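Local coordinates for oxidase (Sinorhizobium meliloti, PDB 4FFU), which is of unproven function, carries a MaoC-like domain and may have monoamine oxidase activity, at residues 32-37 / 165-170; 53-58 / 81-86; 106-111 / 161-166; 124-129 / 147-152. All coordinates share one frame; numbering follows the deposited sequence.

Interaction 1. Residues 32-37 / 165-170; sequences EDYEQG and LIVERK
Glu32 OE1 takes a nearly straight hydrogen bond from the backbone N of Lys170, 2.9 Å long with an angle of 169° at the hydrogen. The N-H arrives on the syn side of the carboxylate, 18° out of its plane. Lys170 CG presses on Glu32 OE1 as well, at 3.2 Å. The other oxygen, Glu32 OE2, lies over the start of the Arg169 side chain, 3.4 Å from Arg169 CB. Glu32 OE2 also forms a long salt bridge of 3.9 Å to Arg169 NH1. A water bridges Glu32 OE2 and Lys170 O and donates to both. The Glu32 chain bends at chi2 (87°), which turns the carboxylate toward the backbone of 169-170. The guanidinium of Arg169 has a stronger partner in Asp134.

Lys170 then folds back at chi3 and chi4. Lys170 NZ meets Asp33 OD2 at 3.1 Å in a salt bridge whose hydrogen bond is weak. This outer pair is exposed, so solvent probably screens it.

The buried part is apolar. Tyr34 CE2 packs on Val167 CG1 at 3.7 Å, and Tyr34 OH lies 3.9 Å from Leu165 CD1. The hydroxyl is hydrogen-bonded to Asn100.

The contact ties the loop before strand 39-46 to the end of strand 157-168. Tyr34 also packs on Ile129 of strand 122-134 and Glu146 of strand 141-151, so it lies against the sheet.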
loop_
_atom_site.group_PDB
_atom_site.type_symbol
_atom_site.label_atom_id
_atom_site.label_comp_id
_atom_site.label_asym_id
_atom_site.label_seq_id
_atom_site.Cartn_x
_atom_site.Cartn_y
_atom_site.Cartn_z
ATOM N N GLU I 32 3.035 -35.015 -18.792
ATOM C CA GLU I 32 2.240 -35.836 -19.725
ATOM C C GLU I 32 0.767 -35.463 -19.791
ATOM O O GLU I 32 0.129 -35.659 -20.826
ATOM C CB GLU I 32 2.381 -37.335 -19.409
ATOM C CG GLU I 32 3.800 -37.875 -19.548
ATOM C CD GLU I 32 4.644 -37.712 -18.288
ATOM O OE1 GLU I 32 4.201 -37.050 -17.322
ATOM O OE2 GLU I 32 5.768 -38.253 -18.273
ATOM N N ASP I 33 0.221 -34.929 -18.699
ATOM C CA ASP I 33 -1.204 -34.607 -18.642
ATOM C C ASP I 33 -1.604 -33.186 -19.090
ATOM O O ASP I 33 -2.791 -32.861 -19.151
ATOM C CB ASP I 33 -1.752 -34.929 -17.255
ATOM C CG ASP I 33 -1.470 -36.370 -16.841
ATOM O OD1 ASP I 33 -1.399 -37.258 -17.725
ATOM O OD2 ASP I 33 -1.308 -36.607 -15.630
ATOM N N TYR I 34 -0.628 -32.337 -19.419
ATOM C CA TYR I 34 -0.966 -31.067 -20.051
ATOM C C TYR I 34 -1.561 -31.343 -21.413
ATOM O O TYR I 34 -1.024 -32.154 -22.173
ATOM C CB TYR I 34 0.273 -30.171 -20.184
ATOM C CG TYR I 34 0.477 -29.281 -18.972
ATOM C CD1 TYR I 34 -0.107 -28.010 -18.904
ATOM C CD2 TYR I 34 1.253 -29.702 -17.896
ATOM C CE1 TYR I 34 0.090 -27.185 -17.790
ATOM C CE2 TYR I 34 1.448 -28.891 -16.789
ATOM C CZ TYR I 34 0.862 -27.640 -16.733
ATOM O OH TYR I 34 1.077 -26.847 -15.616
ATOM N N GLU I 35 -2.672 -30.691 -21.723
ATOM C CA GLU I 35 -3.323 -30.936 -23.001
ATOM C C GLU I 35 -3.096 -29.763 -23.920
ATOM O O GLU I 35 -3.565 -28.673 -23.625
ATOM C CB GLU I 35 -4.830 -31.117 -22.800
ATOM C CG GLU I 35 -5.180 -32.128 -21.731
ATOM C CD GLU I 35 -6.652 -32.083 -21.376
ATOM O OE1 GLU I 35 -7.126 -31.037 -20.866
ATOM O OE2 GLU I 35 -7.328 -33.099 -21.614
ATOM N N GLN I 36 -2.399 -29.974 -25.040
ATOM C CA GLN I 36 -2.277 -28.913 -26.022
ATOM C C GLN I 36 -3.640 -28.405 -26.410
ATOM O O GLN I 36 -4.554 -29.199 -26.673
ATOM C CB GLN I 36 -1.569 -29.388 -27.287
ATOM C CG GLN I 36 -0.108 -29.667 -27.095
ATOM C CD GLN I 36 0.491 -30.293 -28.332
ATOM O OE1 GLN I 36 1.244 -31.256 -28.239
ATOM N NE2 GLN I 36 0.121 -29.774 -29.504
ATOM N N GLY I 37 -3.768 -27.082 -26.467
ATOM C CA GLY I 37 -4.995 -26.461 -26.906
ATOM C C GLY I 37 -5.945 -26.153 -25.769
ATOM O O GLY I 37 -6.937 -25.471 -25.986
ATOM N N LEU I 165 7.243 -23.107 -18.802
ATOM C CA LEU I 165 7.209 -23.896 -17.582
ATOM C C LEU I 165 8.071 -25.138 -17.717
ATOM O O LEU I 165 8.093 -25.784 -18.775
ATOM C CB LEU I 165 5.764 -24.355 -17.311
ATOM C CG LEU I 165 4.700 -23.295 -17.104
ATOM C CD1 LEU I 165 3.351 -23.983 -16.890
ATOM C CD2 LEU I 165 5.098 -22.426 -15.899
ATOM N N ILE I 166 8.802 -25.467 -16.655
ATOM C CA ILE I 166 9.505 -26.750 -16.587
ATOM C C ILE I 166 8.659 -27.627 -15.665
ATOM O O ILE I 166 8.512 -27.319 -14.464
ATOM C CB ILE I 166 10.940 -26.598 -16.046
ATOM C CG1 ILE I 166 11.779 -25.745 -17.006
ATOM C CG2 ILE I 166 11.604 -27.967 -15.822
ATOM C CD1 ILE I 166 13.195 -25.518 -16.521
ATOM N N VAL I 167 8.079 -28.685 -16.229
ATOM C CA VAL I 167 7.067 -29.476 -15.530
ATOM C C VAL I 167 7.593 -30.895 -15.275
ATOM O O VAL I 167 8.050 -31.563 -16.194
ATOM C CB VAL I 167 5.737 -29.543 -16.315
ATOM C CG1 VAL I 167 4.664 -30.238 -15.475
ATOM C CG2 VAL I 167 5.278 -28.137 -16.723
ATOM N N GLU I 168 7.549 -31.319 -14.009
ATOM C CA GLU I 168 7.908 -32.692 -13.624
ATOM C C GLU I 168 7.106 -33.731 -14.393
ATOM O O GLU I 168 5.900 -33.571 -14.600
ATOM C CB GLU I 168 7.664 -32.907 -12.130
ATOM C CG GLU I 168 8.646 -32.191 -11.219
ATOM C CD GLU I 168 8.313 -32.382 -9.745
ATOM O OE1 GLU I 168 7.717 -33.433 -9.392
ATOM O OE2 GLU I 168 8.654 -31.486 -8.935
ATOM N N ARG I 169 7.780 -34.802 -14.807
ATOM C CA ARG I 169 7.092 -35.937 -15.424
ATOM C C ARG I 169 6.410 -36.747 -14.331
ATOM O O ARG I 169 6.881 -36.753 -13.179
ATOM C CB ARG I 169 8.077 -36.813 -16.190
ATOM C CG ARG I 169 8.645 -36.141 -17.426
ATOM C CD ARG I 169 9.490 -37.109 -18.232
ATOM N NE ARG I 169 10.092 -36.435 -19.376
ATOM C CZ ARG I 169 9.543 -36.363 -20.583
ATOM N NH1 ARG I 169 8.375 -36.940 -20.828
ATOM N NH2 ARG I 169 10.174 -35.714 -21.547
ATOM N N LYS I 170 5.307 -37.421 -14.682
ATOM C CA LYS I 170 4.565 -38.203 -13.687
ATOM C C LYS I 170 5.386 -39.391 -13.208
ATOM O O LYS I 170 6.032 -40.051 -14.013
ATOM C CB LYS I 170 3.164 -38.623 -14.157
ATOM C CG LYS I 170 3.074 -39.432 -15.435
ATOM C CD LYS I 170 1.692 -40.058 -15.556
ATOM C CE LYS I 170 0.595 -39.009 -15.482
ATOM N NZ LYS I 170 -0.661 -39.521 -14.864
HETATM O O HOH W 1 6.624 -40.372 -16.621
#

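Interaction 2. Residues 53-58 / 81-86; sequences VVHAGH and IAHGTM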
loop_
_atom_site.group_PDB
_atom_site.type_symbol
_atom_site.label_atom_id
_atom_site.label_comp_id
_atom_site.label_asym_id
_atom_site.label_seq_id
_atom_site.Cartn_x
_atom_site.Cartn_y
_atom_site.Cartn_z
ATOM N N VAL I 53 -0.873 4.372 -9.302
ATOM C CA VAL I 53 -0.130 5.022 -8.212
ATOM C C VAL I 53 0.630 3.971 -7.373
ATOM O O VAL I 53 1.790 4.203 -7.027
ATOM C CB VAL I 53 -1.081 5.868 -7.334
ATOM C CG1 VAL I 53 -0.382 6.393 -6.075
ATOM C CG2 VAL I 53 -1.656 7.022 -8.162
ATOM N N VAL I 54 -0.006 2.821 -7.122
ATOM C CA VAL I 54 0.632 1.679 -6.425
ATOM C C VAL I 54 1.782 1.151 -7.262
ATOM O O VAL I 54 2.877 0.916 -6.732
ATOM C CB VAL I 54 -0.373 0.554 -6.076
ATOM C CG1 VAL I 54 0.383 -0.639 -5.473
ATOM C CG2 VAL I 54 -1.364 1.090 -5.048
ATOM N N HIS I 55 1.557 0.972 -8.568
ATOM C CA HIS I 55 2.658 0.420 -9.374
ATOM C C HIS I 55 3.880 1.340 -9.370
ATOM O O HIS I 55 5.014 0.856 -9.275
ATOM C CB HIS I 55 2.247 0.201 -10.834
ATOM C CG HIS I 55 3.176 -0.715 -11.562
ATOM N ND1 HIS I 55 3.166 -2.074 -11.365
ATOM C CD2 HIS I 55 4.166 -0.468 -12.454
ATOM C CE1 HIS I 55 4.079 -2.640 -12.137
ATOM N NE2 HIS I 55 4.711 -1.687 -12.799
ATOM N N ALA I 56 3.652 2.644 -9.511
ATOM C CA ALA I 56 4.738 3.635 -9.455
ATOM C C ALA I 56 5.487 3.535 -8.135
ATOM O O ALA I 56 6.725 3.454 -8.111
ATOM C CB ALA I 56 4.203 5.043 -9.635
ATOM N N GLY I 57 4.742 3.493 -7.038
ATOM C CA GLY I 57 5.378 3.432 -5.725
ATOM C C GLY I 57 6.134 2.139 -5.489
ATOM O O GLY I 57 7.145 2.111 -4.778
ATOM N N HIS I 58 5.615 1.055 -6.049
ATOM C CA HIS I 58 6.248 -0.266 -5.920
ATOM C C HIS I 58 7.521 -0.380 -6.742
ATOM O O HIS I 58 8.489 -1.028 -6.305
ATOM C CB HIS I 58 5.211 -1.303 -6.385
ATOM C CG HIS I 58 5.639 -2.730 -6.254
ATOM N ND1 HIS I 58 6.167 -3.255 -5.093
ATOM C CD2 HIS I 58 5.508 -3.766 -7.116
ATOM C CE1 HIS I 58 6.393 -4.551 -5.263
ATOM N NE2 HIS I 58 6.010 -4.884 -6.488
ATOM N N ILE I 81 -1.128 6.444 -19.461
ATOM C CA ILE I 81 -1.087 5.045 -19.888
ATOM C C ILE I 81 -0.396 4.189 -18.830
ATOM O O ILE I 81 0.548 4.632 -18.178
ATOM C CB ILE I 81 -0.424 4.856 -21.283
ATOM C CG1 ILE I 81 1.058 5.216 -21.250
ATOM C CG2 ILE I 81 -1.180 5.669 -22.350
ATOM C CD1 ILE I 81 1.856 4.906 -22.518
ATOM N N ALA I 82 -0.894 2.976 -18.653
ATOM C CA ALA I 82 -0.358 2.062 -17.620
ATOM C C ALA I 82 1.042 1.647 -17.967
ATOM O O ALA I 82 1.378 1.503 -19.141
ATOM C CB ALA I 82 -1.259 0.826 -17.522
ATOM N N HIS I 83 1.879 1.454 -16.945
ATOM C CA HIS I 83 3.225 0.906 -17.155
ATOM C C HIS I 83 3.119 -0.479 -17.796
ATOM O O HIS I 83 2.263 -1.270 -17.397
ATOM C CB HIS I 83 3.892 0.659 -15.799
ATOM C CG HIS I 83 4.019 1.855 -14.917
ATOM N ND1 HIS I 83 2.962 2.385 -14.210
ATOM C CD2 HIS I 83 5.126 2.528 -14.502
ATOM C CE1 HIS I 83 3.393 3.372 -13.448
ATOM N NE2 HIS I 83 4.703 3.480 -13.602
ATOM N N GLY I 84 3.997 -0.776 -18.750
ATOM C CA GLY I 84 4.077 -2.116 -19.327
ATOM C C GLY I 84 4.233 -3.225 -18.284
ATOM O O GLY I 84 3.601 -4.284 -18.376
ATOM N N THR I 85 5.076 -2.967 -17.287
ATOM C CA THR I 85 5.312 -3.959 -16.245
ATOM C C THR I 85 4.072 -4.178 -15.370
ATOM O O THR I 85 3.958 -5.243 -14.779
ATOM C CB THR I 85 6.515 -3.593 -15.334
ATOM O OG1 THR I 85 6.380 -2.246 -14.876
ATOM C CG2 THR I 85 7.867 -3.772 -16.072
HETATM N N MSE I 86 3.176 -3.195 -15.282
HETATM C CA MSE I 86 1.903 -3.369 -14.517
HETATM C C MSE I 86 0.947 -4.280 -15.272
HETATM O O MSE I 86 0.323 -5.191 -14.698
HETATM C CB MSE I 86 1.155 -2.034 -14.310
HETATM C CG MSE I 86 0.044 -2.260 -13.288
HETATM SE SE MSE I 86 -1.337 -0.872 -13.589
HETATM C CE MSE I 86 -0.231 0.731 -13.881
#
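The imidazole of His55 is packed tightly between the residues that open helix 84-93. His55 NE2 shares a 2.7 Å hydrogen bond with Thr85 OG1, and either atom could be the donor. The hydroxyl sits at the edge of the ring, in its plane. Met86, present as selenomethionine, covers one ring face: Met86 CB stands 3.5 Å from the centroid of the His55 ring and only 9° off the normal, a CH-pi contact. The selenium is farther off and oblique. His55 CG is anti to the backbone N (chi1 -163°), which carries the ring across to the other helix.

His83 holds the N-cap position of helix 84-93. His55 CD2 lies over one face of its ring, offset toward the rim, 3.4 Å from His83 CG. The two rings meet obliquely, their planes 54° apart. His83 NE2 is hydrogen-bonded to Asp61 O, and its ring stacks with His66.

The looser side is at Ala56, whose CB comes no closer than 4.2 Å to His83 CE1. It too is buried.

Helix 84-93 is the central helix of the hot-dog fold, around which the sheet wraps. It meets helix 49-59 here at a subunit interface. His55 ND1 is hydrogen-bonded to His58 NE2 of the second subunit, and His58 of this chain returns the bond. Met86 also packs on Asp51 and Phe52 of helix 49-59 and on Ile47 in the loop before it.

Interaction 3. Residues 106-111 / 161-166; sequences YGYDRL and ADHILI
The rings of Tyr108 and His163 form an offset stack, centroids 4.2 Å apart and planes at 5°. The phenol overlaps the imidazole so that Tyr108 OH lies over the centre of the His163 ring, 3.4 Å above its plane. Leu165 CD2 covers the opposite face of His163. Gly107 O sits at the imidazole edge, 3.3 Å from His163 CD2. His163 CG is anti to the backbone N (chi1 -172°), which sets the ring against the face of the Tyr108 ring. Ser105 OG then binds His163 NE2.

Tyr108 and His163 are a non-hydrogen-bonded antiparallel pair. On either side, Gly107 with Ile164 and Asp109 with Asp162 are hydrogen-bonded pairs. Tyr106 and Gly107 both face Ile164 in a classic beta bulge: Tyr106 N donates to Ile164 O, and Ile164 N to Gly107 O, each at 2.9 Å.

On the other face, Tyr106 CD1 packs on Ile166 CD1 at 3.5 Å, and Ile164 CD1 reaches Asp109 OD2 at 3.6 Å. Arg110 NH2 makes a salt bridge of 2.8 Å to Asp162 OD2, with a weak hydrogen bond.

Farther out, Arg147 holds Asp162 OD1. Arg112 of the second subunit holds Asp109 OD1. Gly107, Tyr108 and Leu111 pair with a strand of that subunit, which continues the sheet across the interface.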
loop_
_atom_site.group_PDB
_atom_site.type_symbol
_atom_site.label_atom_id
_atom_site.label_comp_id
_atom_site.label_asym_id
_atom_site.label_seq_id
_atom_site.Cartn_x
_atom_site.Cartn_y
_atom_site.Cartn_z
ATOM N N TYR I 106 10.197 -20.779 -15.666
ATOM C CA TYR I 106 11.536 -20.673 -16.198
ATOM C C TYR I 106 11.755 -19.263 -16.766
ATOM O O TYR I 106 12.835 -18.687 -16.625
ATOM C CB TYR I 106 11.719 -21.744 -17.287
ATOM C CG TYR I 106 13.012 -21.679 -18.038
ATOM C CD1 TYR I 106 14.181 -22.267 -17.528
ATOM C CD2 TYR I 106 13.073 -21.046 -19.262
ATOM C CE1 TYR I 106 15.368 -22.212 -18.245
ATOM C CE2 TYR I 106 14.247 -20.989 -19.983
ATOM C CZ TYR I 106 15.384 -21.562 -19.472
ATOM O OH TYR I 106 16.520 -21.470 -20.230
ATOM N N GLY I 107 10.715 -18.709 -17.376
ATOM C CA GLY I 107 10.778 -17.356 -17.951
ATOM C C GLY I 107 9.680 -17.160 -18.967
ATOM O O GLY I 107 8.722 -17.944 -19.005
ATOM N N TYR I 108 9.814 -16.119 -19.783
ATOM C CA TYR I 108 8.810 -15.790 -20.800
ATOM C C TYR I 108 9.526 -15.458 -22.100
ATOM O O TYR I 108 10.613 -14.858 -22.080
ATOM C CB TYR I 108 7.978 -14.570 -20.400
ATOM C CG TYR I 108 7.019 -14.802 -19.246
ATOM C CD1 TYR I 108 7.478 -14.814 -17.938
ATOM C CD2 TYR I 108 5.644 -14.982 -19.482
ATOM C CE1 TYR I 108 6.609 -15.036 -16.871
ATOM C CE2 TYR I 108 4.769 -15.187 -18.429
ATOM C CZ TYR I 108 5.256 -15.208 -17.133
ATOM O OH TYR I 108 4.404 -15.431 -16.080
ATOM N N ASP I 109 8.914 -15.842 -23.211
ATOM C CA ASP I 109 9.378 -15.433 -24.539
ATOM C C ASP I 109 8.352 -14.500 -25.164
ATOM O O ASP I 109 7.157 -14.565 -24.830
ATOM C CB ASP I 109 9.554 -16.659 -25.447
ATOM C CG ASP I 109 10.871 -17.384 -25.236
ATOM O OD1 ASP I 109 11.807 -16.859 -24.594
ATOM O OD2 ASP I 109 10.976 -18.516 -25.759
ATOM N N ARG I 110 8.818 -13.625 -26.057
ATOM C CA ARG I 110 7.924 -12.814 -26.900
ATOM C C ARG I 110 6.875 -12.028 -26.120
ATOM O O ARG I 110 5.694 -12.045 -26.448
ATOM C CB ARG I 110 7.270 -13.683 -27.995
ATOM C CG ARG I 110 8.247 -13.980 -29.113
ATOM C CD ARG I 110 7.790 -15.105 -30.041
ATOM N NE ARG I 110 8.907 -16.048 -30.112
ATOM C CZ ARG I 110 9.029 -17.112 -29.317
ATOM N NH1 ARG I 110 10.096 -17.899 -29.409
ATOM N NH2 ARG I 110 8.073 -17.404 -28.438
ATOM N N LEU I 111 7.315 -11.364 -25.049
ATOM C CA LEU I 111 6.442 -10.434 -24.325
ATOM C C LEU I 111 6.231 -9.207 -25.235
ATOM O O LEU I 111 7.208 -8.548 -25.621
ATOM C CB LEU I 111 7.100 -10.024 -22.983
ATOM C CG LEU I 111 6.454 -8.876 -22.187
ATOM C CD1 LEU I 111 4.944 -9.034 -22.037
ATOM C CD2 LEU I 111 7.144 -8.699 -20.820
ATOM N N ALA I 161 2.347 -12.917 -24.183
ATOM C CA ALA I 161 3.648 -13.462 -23.797
ATOM C C ALA I 161 3.540 -14.971 -23.769
ATOM O O ALA I 161 2.476 -15.497 -23.457
ATOM C CB ALA I 161 4.047 -12.967 -22.419
ATOM N N ASP I 162 4.651 -15.650 -24.042
ATOM C CA ASP I 162 4.728 -17.108 -23.931
ATOM C C ASP I 162 5.423 -17.507 -22.643
ATOM O O ASP I 162 6.623 -17.252 -22.473
ATOM C CB ASP I 162 5.491 -17.692 -25.126
ATOM C CG ASP I 162 4.757 -17.502 -26.442
ATOM O OD1 ASP I 162 3.525 -17.324 -26.417
ATOM O OD2 ASP I 162 5.437 -17.495 -27.500
ATOM N N HIS I 163 4.675 -18.097 -21.717
ATOM C CA HIS I 163 5.222 -18.484 -20.417
ATOM C C HIS I 163 5.811 -19.888 -20.525
ATOM O O HIS I 163 5.124 -20.840 -20.934
ATOM C CB HIS I 163 4.118 -18.434 -19.364
ATOM C CG HIS I 163 4.601 -18.624 -17.965
ATOM N ND1 HIS I 163 3.744 -18.910 -16.925
ATOM C CD2 HIS I 163 5.839 -18.532 -17.423
ATOM C CE1 HIS I 163 4.436 -18.995 -15.800
ATOM N NE2 HIS I 163 5.709 -18.769 -16.075
ATOM N N ILE I 164 7.090 -20.004 -20.185
ATOM C CA ILE I 164 7.785 -21.266 -20.249
ATOM C C ILE I 164 7.821 -21.918 -18.872
ATOM O O ILE I 164 8.388 -21.367 -17.911
ATOM C CB ILE I 164 9.243 -21.119 -20.759
ATOM C CG1 ILE I 164 9.276 -20.428 -22.124
ATOM C CG2 ILE I 164 9.897 -22.492 -20.838
ATOM C CD1 ILE I 164 10.636 -19.849 -22.452
ATOM N N LEU I 165 7.243 -23.107 -18.802
ATOM C CA LEU I 165 7.209 -23.896 -17.582
ATOM C C LEU I 165 8.071 -25.138 -17.717
ATOM O O LEU I 165 8.093 -25.784 -18.775
ATOM C CB LEU I 165 5.764 -24.355 -17.311
ATOM C CG LEU I 165 4.700 -23.295 -17.104
ATOM C CD1 LEU I 165 3.351 -23.983 -16.890
ATOM C CD2 LEU I 165 5.098 -22.426 -15.899
ATOM N N ILE I 166 8.802 -25.467 -16.655
ATOM C CA ILE I 166 9.505 -26.750 -16.587
ATOM C C ILE I 166 8.659 -27.627 -15.665
ATOM O O ILE I 166 8.512 -27.319 -14.464
ATOM C CB ILE I 166 10.940 -26.598 -16.046
ATOM C CG1 ILE I 166 11.779 -25.745 -17.006
ATOM C CG2 ILE I 166 11.604 -27.967 -15.822
ATOM C CD1 ILE I 166 13.195 -25.518 -16.521
#

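Interaction 4. Residues 124-129 / 147-152; sequences RTRVTI and RCEVIN
Arg126 has CG anti to the backbone N (chi1 -175°) and bends at chi3, which lays its guanidinium beside Glu149. The Glu149 chain is extended beyond CG, and the two run the same way. Arg126 NE and Arg126 NH2 both reach Glu149 OE1, at 3.2 and 3.0 Å. They come from one face of the carboxylate, more than 50° above its plane, while OE1 stays in the guanidinium plane. The bond from Arg126 NH2 to Glu149 OE2 is weak. A water lies 2.7 Å from both Glu149 OE1 and Thr128 OG1.

Arg124 bends at chi3 too. In one of two conformers of Ile151, its CD1 sits over the Arg124 guanidinium, a tentative contact. Arg124 NH2 donates to Asn152 O at 3.1 Å, from above the carbonyl plane.

The backbones form a regular antiparallel ladder, with hydrogen-bonded pairs at Arg124-Ile151, Arg126-Glu149 and Thr128-Arg147. Thr125, Val127, Cys148 and Val150 fill the buried face; Val127 CG2 meets Cys148 SG at 4.2 Å.

These are the two strands of the hairpin 122-134 and 141-151. Strand 39-46 flanks it beside 122-134, and strand 157-168 beside 141-151. Thr125 OG1 bonds to Gly91 O of helix 84-93, which lies against the buried face.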
loop_
_atom_site.group_PDB
_atom_site.type_symbol
_atom_site.label_atom_id
_atom_site.label_comp_id
_atom_site.label_asym_id
_atom_site.label_seq_id
_atom_site.Cartn_x
_atom_site.Cartn_y
_atom_site.Cartn_z
ATOM N N ARG I 124 -8.780 -9.232 -18.600
ATOM C CA ARG I 124 -8.853 -10.658 -18.253
ATOM C C ARG I 124 -7.704 -11.314 -18.969
ATOM O O ARG I 124 -7.196 -10.784 -19.961
ATOM C CB ARG I 124 -10.148 -11.283 -18.785
ATOM C CG ARG I 124 -11.421 -10.772 -18.136
ATOM C CD ARG I 124 -12.600 -10.999 -19.075
ATOM N NE ARG I 124 -12.524 -10.090 -20.227
ATOM C CZ ARG I 124 -13.146 -10.260 -21.396
ATOM N NH1 ARG I 124 -13.915 -11.329 -21.613
ATOM N NH2 ARG I 124 -12.989 -9.354 -22.360
ATOM N N THR I 125 -7.265 -12.465 -18.473
ATOM C CA THR I 125 -6.155 -13.161 -19.132
ATOM C C THR I 125 -6.622 -14.504 -19.656
ATOM O O THR I 125 -7.264 -15.266 -18.937
ATOM C CB THR I 125 -4.956 -13.350 -18.203
ATOM O OG1 THR I 125 -4.530 -12.050 -17.751
ATOM C CG2 THR I 125 -3.787 -14.011 -18.971
ATOM N N ARG I 126 -6.323 -14.761 -20.930
ATOM C CA ARG I 126 -6.593 -16.070 -21.522
ATOM C C ARG I 126 -5.296 -16.860 -21.543
ATOM O O ARG I 126 -4.256 -16.343 -21.974
ATOM C CB ARG I 126 -7.135 -15.917 -22.958
ATOM C CG ARG I 126 -7.542 -17.248 -23.594
ATOM C CD ARG I 126 -8.405 -17.015 -24.830
ATOM N NE ARG I 126 -7.625 -16.251 -25.797
ATOM C CZ ARG I 126 -8.112 -15.287 -26.567
ATOM N NH1 ARG I 126 -9.393 -14.957 -26.482
ATOM N NH2 ARG I 126 -7.309 -14.641 -27.410
ATOM N N VAL I 127 -5.339 -18.108 -21.077
ATOM C CA VAL I 127 -4.113 -18.908 -21.027
ATOM C C VAL I 127 -4.341 -20.164 -21.854
ATOM O O VAL I 127 -5.288 -20.882 -21.590
ATOM C CB VAL I 127 -3.728 -19.298 -19.582
ATOM C CG1 VAL I 127 -2.453 -20.124 -19.597
ATOM C CG2 VAL I 127 -3.496 -18.043 -18.736
ATOM N N THR I 128 -3.494 -20.394 -22.862
ATOM C CA THR I 128 -3.672 -21.527 -23.775
ATOM C C THR I 128 -2.417 -22.389 -23.715
ATOM O O THR I 128 -1.304 -21.858 -23.811
ATOM C CB THR I 128 -3.880 -21.053 -25.239
ATOM O OG1 THR I 128 -5.000 -20.159 -25.312
ATOM C CG2 THR I 128 -4.162 -22.269 -26.200
ATOM N N ILE I 129 -2.576 -23.707 -23.574
ATOM C CA ILE I 129 -1.420 -24.601 -23.632
ATOM C C ILE I 129 -1.001 -24.672 -25.096
ATOM O O ILE I 129 -1.780 -25.101 -25.958
ATOM C CB ILE I 129 -1.690 -26.021 -23.051
ATOM C CG1 ILE I 129 -2.286 -25.962 -21.635
ATOM C CG2 ILE I 129 -0.424 -26.872 -23.090
ATOM C CD1 ILE I 129 -1.506 -25.172 -20.615
ATOM N N ARG I 147 0.698 -19.847 -23.631
ATOM C CA ARG I 147 0.504 -18.560 -24.266
ATOM C C ARG I 147 -0.445 -17.746 -23.399
ATOM O O ARG I 147 -1.556 -18.210 -23.110
ATOM C CB ARG I 147 -0.087 -18.751 -25.661
ATOM C CG ARG I 147 -0.422 -17.436 -26.351
ATOM C CD ARG I 147 0.567 -17.156 -27.465
ATOM N NE ARG I 147 0.240 -15.947 -28.235
ATOM C CZ ARG I 147 1.047 -14.890 -28.341
ATOM N NH1 ARG I 147 2.231 -14.886 -27.723
ATOM N NH2 ARG I 147 0.672 -13.845 -29.082
ATOM N N CYS I 148 -0.020 -16.549 -22.978
ATOM C CA CYS I 148 -0.858 -15.695 -22.145
ATOM C C CYS I 148 -1.277 -14.494 -22.975
ATOM O O CYS I 148 -0.434 -13.823 -23.552
ATOM C CB CYS I 148 -0.112 -15.232 -20.890
ATOM S SG CYS I 148 0.356 -16.617 -19.813
ATOM N N GLU I 149 -2.576 -14.234 -23.031
ATOM C CA GLU I 149 -3.087 -13.080 -23.723
ATOM C C GLU I 149 -3.969 -12.298 -22.785
ATOM O O GLU I 149 -5.008 -12.816 -22.334
ATOM C CB GLU I 149 -3.915 -13.498 -24.934
ATOM C CG GLU I 149 -3.123 -14.210 -26.001
ATOM C CD GLU I 149 -4.035 -14.765 -27.062
ATOM O OE1 GLU I 149 -4.629 -15.832 -26.822
ATOM O OE2 GLU I 149 -4.173 -14.122 -28.123
ATOM N N VAL I 150 -3.567 -11.056 -22.523
ATOM C CA VAL I 150 -4.344 -10.131 -21.700
ATOM C C VAL I 150 -5.262 -9.343 -22.637
ATOM O O VAL I 150 -4.801 -8.741 -23.606
ATOM C CB VAL I 150 -3.424 -9.153 -20.926
ATOM C CG1 VAL I 150 -4.261 -8.326 -19.973
ATOM C CG2 VAL I 150 -2.337 -9.932 -20.171
ATOM N N ILE I 151 -6.553 -9.361 -22.338
ATOM C CA ILE I 151 -7.556 -8.765 -23.220
ATOM C C ILE I 151 -8.355 -7.724 -22.468
ATOM O O ILE I 151 -8.620 -7.865 -21.281
ATOM C CB ILE I 151 -8.508 -9.809 -23.870
ATOM C CG1 ILE I 151 -9.206 -10.685 -22.816
ATOM C CG2 ILE I 151 -7.756 -10.661 -24.886
ATOM C CD1 ILE I 151 -10.330 -11.553 -23.368
ATOM N N ASN I 152 -8.694 -6.631 -23.148
ATOM C CA ASN I 152 -9.491 -5.596 -22.483
ATOM C C ASN I 152 -10.990 -5.792 -22.675
ATOM O O ASN I 152 -11.424 -6.836 -23.165
ATOM C CB ASN I 152 -9.059 -4.179 -22.908
ATOM C CG ASN I 152 -9.319 -3.911 -24.386
ATOM O OD1 ASN I 152 -10.152 -4.567 -25.004
ATOM N ND2 ASN I 152 -8.607 -2.941 -24.949
HETATM O O HOH W 2 -3.999 -17.653 -24.910
#

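Overall arrangement
Interactions 3 and 4 are ladders of one five-stranded antiparallel sheet, and interaction 1 closes a loop onto its strand 157-168. Interactions 1 and 3 share Leu165 and Ile166. Interactions 3 and 4 touch where Ala161 O and Cys148 N, 2.8 Å apart, probably form a hydrogen bond. Gly37 N and Ile129 O, 2.9 Å apart, join interactions 1 and 4. Interaction 2 stands apart: its centre is about 33 Å from that of interaction 1, on the opposite side of the chain's centre. It is wholly buried and joins helices through histidines. Interactions 2 and 3 both touch the second subunit. Interactions 1, 3 and 4 are partly buried and add salt bridges: on the exposed loop in 1, across the strands in 3 and 4.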